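Local coordinates for protein ammonium transporter (Kuenenia stuttgartiensis, PDB 6EU6) that probably senses ammonium at the membrane as the transporter-like part of an ammonium sensor histidine kinase, at residues I53-M66 with T128-G140. Numbering follows the deposited sequence.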
loop_
_atom_site.group_PDB
_atom_site.type_symbol
_atom_site.label_atom_id
_atom_site.label_comp_id
_atom_site.label_asym_id
_atom_site.label_seq_id
_atom_site.Cartn_x
_atom_site.Cartn_y
_atom_site.Cartn_z
ATOM N N ILE A 53 6.032 -8.753 -18.558
ATOM C CA ILE A 53 6.082 -9.990 -19.353
ATOM C C ILE A 53 4.977 -10.958 -18.967
ATOM O O ILE A 53 4.238 -11.465 -19.830
ATOM C CB ILE A 53 7.435 -10.689 -19.239
ATOM C CG1 ILE A 53 8.619 -9.809 -19.675
ATOM C CG2 ILE A 53 7.479 -11.960 -20.098
ATOM C CD1 ILE A 53 8.489 -9.203 -21.058
ATOM N N SER A 54 4.808 -11.162 -17.665
ATOM C CA SER A 54 3.835 -12.101 -17.159
ATOM C C SER A 54 2.438 -11.643 -17.543
ATOM O O SER A 54 1.596 -12.436 -17.928
ATOM C CB SER A 54 4.063 -12.358 -15.655
ATOM O OG SER A 54 3.787 -11.232 -14.853
ATOM N N SER A 55 2.188 -10.327 -17.506
ATOM C CA SER A 55 0.856 -9.816 -17.855
ATOM C C SER A 55 0.567 -10.139 -19.315
ATOM O O SER A 55 -0.511 -10.568 -19.646
ATOM C CB SER A 55 0.779 -8.303 -17.705
ATOM O OG SER A 55 0.845 -7.849 -16.344
ATOM N N LEU A 56 1.484 -9.837 -20.191
ATOM C CA LEU A 56 1.189 -10.010 -21.615
ATOM C C LEU A 56 1.140 -11.502 -22.030
ATOM O O LEU A 56 0.295 -11.908 -22.814
ATOM C CB LEU A 56 2.208 -9.289 -22.491
ATOM C CG LEU A 56 2.199 -7.762 -22.439
ATOM C CD1 LEU A 56 3.262 -7.259 -23.384
ATOM C CD2 LEU A 56 0.885 -7.243 -22.873
ATOM N N VAL A 57 2.024 -12.311 -21.476
ATOM C CA VAL A 57 2.061 -13.739 -21.847
ATOM C C VAL A 57 0.817 -14.419 -21.307
ATOM O O VAL A 57 0.209 -15.271 -21.955
ATOM C CB VAL A 57 3.354 -14.373 -21.343
ATOM C CG1 VAL A 57 3.309 -15.918 -21.461
ATOM C CG2 VAL A 57 4.523 -13.786 -22.070
ATOM N N PHE A 58 0.381 -14.029 -20.111
ATOM C CA PHE A 58 -0.759 -14.672 -19.524
ATOM C C PHE A 58 -2.032 -14.211 -20.231
ATOM O O PHE A 58 -2.936 -15.036 -20.447
ATOM C CB PHE A 58 -0.905 -14.402 -18.025
ATOM C CG PHE A 58 -1.889 -15.319 -17.328
ATOM C CD1 PHE A 58 -1.600 -16.632 -17.124
ATOM C CD2 PHE A 58 -3.085 -14.868 -16.912
ATOM C CE1 PHE A 58 -2.501 -17.470 -16.487
ATOM C CE2 PHE A 58 -4.002 -15.693 -16.280
ATOM C CZ PHE A 58 -3.687 -16.995 -16.035
ATOM N N PHE A 59 -2.098 -12.924 -20.603
ATOM C CA PHE A 59 -3.201 -12.440 -21.422
ATOM C C PHE A 59 -3.271 -13.234 -22.745
ATOM O O PHE A 59 -4.360 -13.657 -23.168
ATOM C CB PHE A 59 -3.070 -10.967 -21.699
ATOM C CG PHE A 59 -4.062 -10.420 -22.701
ATOM C CD1 PHE A 59 -5.345 -10.083 -22.325
ATOM C CD2 PHE A 59 -3.687 -10.193 -23.999
ATOM C CE1 PHE A 59 -6.260 -9.604 -23.260
ATOM C CE2 PHE A 59 -4.587 -9.714 -24.932
ATOM C CZ PHE A 59 -5.868 -9.446 -24.573
ATOM N N SER A 60 -2.138 -13.464 -23.374
ATOM C CA SER A 60 -2.167 -14.000 -24.748
ATOM C C SER A 60 -2.475 -15.501 -24.740
ATOM O O SER A 60 -3.381 -15.973 -25.463
ATOM C CB SER A 60 -0.818 -13.793 -25.426
ATOM O OG SER A 60 -0.542 -12.420 -25.468
ATOM N N VAL A 61 -1.677 -16.252 -24.004
ATOM C CA VAL A 61 -1.857 -17.711 -23.984
ATOM C C VAL A 61 -2.113 -18.376 -22.666
ATOM O O VAL A 61 -2.884 -19.384 -22.585
ATOM C CB VAL A 61 -0.714 -18.430 -24.715
ATOM C CG1 VAL A 61 -0.525 -17.819 -26.076
ATOM C CG2 VAL A 61 0.554 -18.337 -23.965
ATOM N N GLY A 62 -1.523 -17.839 -21.604
ATOM C CA GLY A 62 -1.606 -18.558 -20.321
ATOM C C GLY A 62 -3.008 -18.807 -19.818
ATOM O O GLY A 62 -3.354 -19.906 -19.389
ATOM N N PHE A 63 -3.842 -17.765 -19.814
ATOM C CA PHE A 63 -5.167 -17.912 -19.305
ATOM C C PHE A 63 -5.910 -19.011 -20.113
ATOM O O PHE A 63 -6.674 -19.793 -19.539
ATOM C CB PHE A 63 -5.936 -16.608 -19.344
ATOM C CG PHE A 63 -7.316 -16.696 -18.730
ATOM C CD1 PHE A 63 -7.504 -16.479 -17.353
ATOM C CD2 PHE A 63 -8.448 -17.011 -19.508
ATOM C CE1 PHE A 63 -8.745 -16.569 -16.781
ATOM C CE2 PHE A 63 -9.678 -17.162 -18.930
ATOM C CZ PHE A 63 -9.861 -16.916 -17.564
ATOM N N GLY A 64 -5.716 -19.042 -21.430
ATOM C CA GLY A 64 -6.443 -20.013 -22.240
ATOM C C GLY A 64 -6.023 -21.442 -21.933
ATOM O O GLY A 64 -6.856 -22.289 -21.667
ATOM N N PHE A 65 -4.725 -21.664 -21.874
ATOM C CA PHE A 65 -4.201 -22.975 -21.522
ATOM C C PHE A 65 -4.714 -23.433 -20.172
ATOM O O PHE A 65 -4.964 -24.630 -19.969
ATOM C CB PHE A 65 -2.690 -22.991 -21.472
ATOM C CG PHE A 65 -2.001 -23.002 -22.809
ATOM C CD1 PHE A 65 -2.649 -23.338 -23.993
ATOM C CD2 PHE A 65 -0.648 -22.722 -22.876
ATOM C CE1 PHE A 65 -1.974 -23.347 -25.219
ATOM C CE2 PHE A 65 0.049 -22.796 -24.086
ATOM C CZ PHE A 65 -0.622 -23.099 -25.291
ATOM N N MET A 66 -4.848 -22.497 -19.233
ATOM C CA MET A 66 -5.177 -22.822 -17.861
ATOM C C MET A 66 -6.693 -23.053 -17.653
ATOM O O MET A 66 -7.114 -23.975 -16.967
ATOM C CB MET A 66 -4.742 -21.665 -16.944
ATOM C CG MET A 66 -4.898 -21.997 -15.449
ATOM S SD MET A 66 -3.681 -20.978 -14.515
ATOM C CE MET A 66 -4.122 -21.399 -12.799
ATOM N N THR A 128 10.698 -16.105 -17.237
ATOM C CA THR A 128 9.394 -15.592 -17.008
ATOM C C THR A 128 8.432 -15.950 -18.091
ATOM O O THR A 128 7.316 -16.398 -17.857
ATOM C CB THR A 128 9.408 -14.019 -16.892
ATOM O OG1 THR A 128 10.328 -13.621 -15.863
ATOM C CG2 THR A 128 7.983 -13.489 -16.579
ATOM N N ALA A 129 8.845 -15.763 -19.319
ATOM C CA ALA A 129 7.933 -16.052 -20.409
ATOM C C ALA A 129 7.579 -17.525 -20.430
ATOM O O ALA A 129 6.403 -17.904 -20.650
ATOM C CB ALA A 129 8.619 -15.662 -21.727
ATOM N N PHE A 130 8.588 -18.367 -20.169
ATOM C CA PHE A 130 8.375 -19.820 -20.228
ATOM C C PHE A 130 7.454 -20.339 -19.117
ATOM O O PHE A 130 6.524 -21.122 -19.364
ATOM C CB PHE A 130 9.692 -20.552 -20.304
ATOM C CG PHE A 130 9.551 -22.053 -20.517
ATOM C CD1 PHE A 130 9.266 -22.591 -21.792
ATOM C CD2 PHE A 130 9.762 -22.964 -19.463
ATOM C CE1 PHE A 130 9.148 -23.970 -21.963
ATOM C CE2 PHE A 130 9.627 -24.337 -19.675
ATOM C CZ PHE A 130 9.329 -24.824 -20.920
ATOM N N ILE A 131 7.657 -19.875 -17.885
ATOM C CA ILE A 131 6.816 -20.322 -16.807
ATOM C C ILE A 131 5.383 -19.891 -17.005
ATOM O O ILE A 131 4.463 -20.686 -16.748
ATOM C CB ILE A 131 7.399 -20.021 -15.410
ATOM C CG1 ILE A 131 6.586 -20.817 -14.338
ATOM C CG2 ILE A 131 7.348 -18.532 -15.108
ATOM C CD1 ILE A 131 7.038 -20.617 -12.924
ATOM N N VAL A 132 5.168 -18.674 -17.537
ATOM C CA VAL A 132 3.855 -18.154 -17.666
ATOM C C VAL A 132 3.048 -18.744 -18.868
ATOM O O VAL A 132 1.805 -18.825 -18.816
ATOM C CB VAL A 132 3.867 -16.618 -17.719
ATOM C CG1 VAL A 132 2.446 -16.083 -17.843
ATOM C CG2 VAL A 132 4.427 -16.017 -16.385
ATOM N N ALA A 133 3.775 -19.107 -19.934
ATOM C CA ALA A 133 3.203 -19.663 -21.187
ATOM C C ALA A 133 2.956 -21.161 -21.114
ATOM O O ALA A 133 2.010 -21.600 -21.705
ATOM C CB ALA A 133 4.121 -19.342 -22.395
ATOM N N ILE A 134 3.754 -21.895 -20.336
ATOM C CA ILE A 134 3.801 -23.379 -20.329
ATOM C C ILE A 134 3.627 -24.019 -18.958
ATOM O O ILE A 134 2.578 -24.605 -18.655
ATOM C CB ILE A 134 5.093 -23.875 -21.030
ATOM C CG1 ILE A 134 4.929 -23.553 -22.533
ATOM C CG2 ILE A 134 5.229 -25.394 -20.914
ATOM C CD1 ILE A 134 6.187 -23.236 -23.178
ATOM N N ILE A 135 4.625 -23.875 -18.121
ATOM C CA ILE A 135 4.651 -24.613 -16.833
ATOM C C ILE A 135 3.445 -24.263 -15.985
ATOM O O ILE A 135 2.658 -25.150 -15.588
ATOM C CB ILE A 135 5.970 -24.383 -16.055
ATOM C CG1 ILE A 135 7.161 -24.862 -16.894
ATOM C CG2 ILE A 135 5.945 -25.028 -14.689
ATOM C CD1 ILE A 135 8.483 -24.603 -16.228
ATOM N N TYR A 136 3.284 -22.953 -15.699
ATOM C CA TYR A 136 2.217 -22.546 -14.744
ATOM C C TYR A 136 0.795 -22.826 -15.240
ATOM O O TYR A 136 -0.026 -23.430 -14.507
ATOM C CB TYR A 136 2.422 -21.052 -14.334
ATOM C CG TYR A 136 1.331 -20.532 -13.516
ATOM C CD1 TYR A 136 1.243 -20.851 -12.184
ATOM C CD2 TYR A 136 0.310 -19.785 -14.097
ATOM C CE1 TYR A 136 0.179 -20.418 -11.425
ATOM C CE2 TYR A 136 -0.799 -19.347 -13.353
ATOM C CZ TYR A 136 -0.845 -19.645 -11.990
ATOM O OH TYR A 136 -1.899 -19.179 -11.200
ATOM N N PRO A 137 0.442 -22.334 -16.426
ATOM C CA PRO A 137 -0.939 -22.516 -16.789
ATOM C C PRO A 137 -1.360 -24.007 -17.118
ATOM O O PRO A 137 -2.500 -24.362 -16.914
ATOM C CB PRO A 137 -1.099 -21.650 -18.059
ATOM C CG PRO A 137 0.262 -21.650 -18.674
ATOM C CD PRO A 137 1.245 -21.727 -17.499
ATOM N N ILE A 138 -0.440 -24.839 -17.572
ATOM C CA ILE A 138 -0.801 -26.251 -17.828
ATOM C C ILE A 138 -1.014 -27.020 -16.521
ATOM O O ILE A 138 -2.055 -27.634 -16.335
ATOM C CB ILE A 138 0.241 -26.939 -18.739
ATOM C CG1 ILE A 138 0.132 -26.341 -20.130
ATOM C CG2 ILE A 138 -0.007 -28.453 -18.774
ATOM C CD1 ILE A 138 1.311 -26.617 -21.055
ATOM N N PHE A 139 -0.081 -26.913 -15.579
ATOM C CA PHE A 139 -0.379 -27.401 -14.207
ATOM C C PHE A 139 -1.625 -26.785 -13.613
ATOM O O PHE A 139 -2.421 -27.465 -12.982
ATOM C CB PHE A 139 0.808 -27.281 -13.226
ATOM C CG PHE A 139 0.561 -27.970 -11.915
ATOM C CD1 PHE A 139 -0.104 -27.305 -10.867
ATOM C CD2 PHE A 139 0.901 -29.306 -11.723
ATOM C CE1 PHE A 139 -0.387 -27.973 -9.655
ATOM C CE2 PHE A 139 0.600 -29.982 -10.506
ATOM C CZ PHE A 139 -0.023 -29.296 -9.476
ATOM N N GLY A 140 -1.847 -25.514 -13.879
ATOM C CA GLY A 140 -3.021 -24.863 -13.365
ATOM C C GLY A 140 -4.293 -25.485 -13.918
ATOM O O GLY A 140 -5.305 -25.523 -13.240
#
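Two transmembrane helices of the ammonium transporter fold, 40-67 and 121-144, pack side by side, Met66 meeting Tyr136 and Pro137 at one end and Ile53 meeting Thr128 and Ala129 at the other. They run roughly parallel, with a crossing angle of -24° between the paired segments and axes 7.7 Å apart at their closest. Val132 sits in the middle: its CG1 lies 3.7 Å from Val57 CG1 and also touches Phe58 at the ring's edge, while CG2 rests on Ser54 CB. Val57 CG1, turned anti to its backbone nitrogen (chi1 169°), reaches across to Ala133 CB at 3.6 Å.

Both helices widen into a pi-type turn, at 58-62 and 131-135, and the second is kinked at Pro137. Gly62, at the end of the first wide turn, brings its CA to 3.7 Å from Val132 O; a CB there would clash with that oxygen and with the Phe58 ring. The Phe65 ring turns its edge to Ala133 O, with CD2 3.1 Å away and the oxygen near the ring plane. Met66, extended along its side chain, sets SD 3.5 Å from Tyr136 CE2 in an oblique Met-aromatic contact, and its CE reaches Gly140 CA. Phe58 CE1 lies at the edge of the same tyrosine ring, which also packs on Phe103 and Ala107 of helix 93-114. Replacing Tyr136 by an alanine would probably leave Met66 SD without its aromatic partner and open a gap beside Phe58 CE1.

No hydrogen bond joins the segments; cohesion rests on apolar fit and a CA-H...O contact of 3.2 Å from Met66 CA to Pro137 O. Tyr136 N bonds to Ile131 O, bypassing Val132 O, and Pro137 lacks an N-H for Ala133 O, so Gly62 CA and the Phe65 ring edge approach these unpaired oxygens instead.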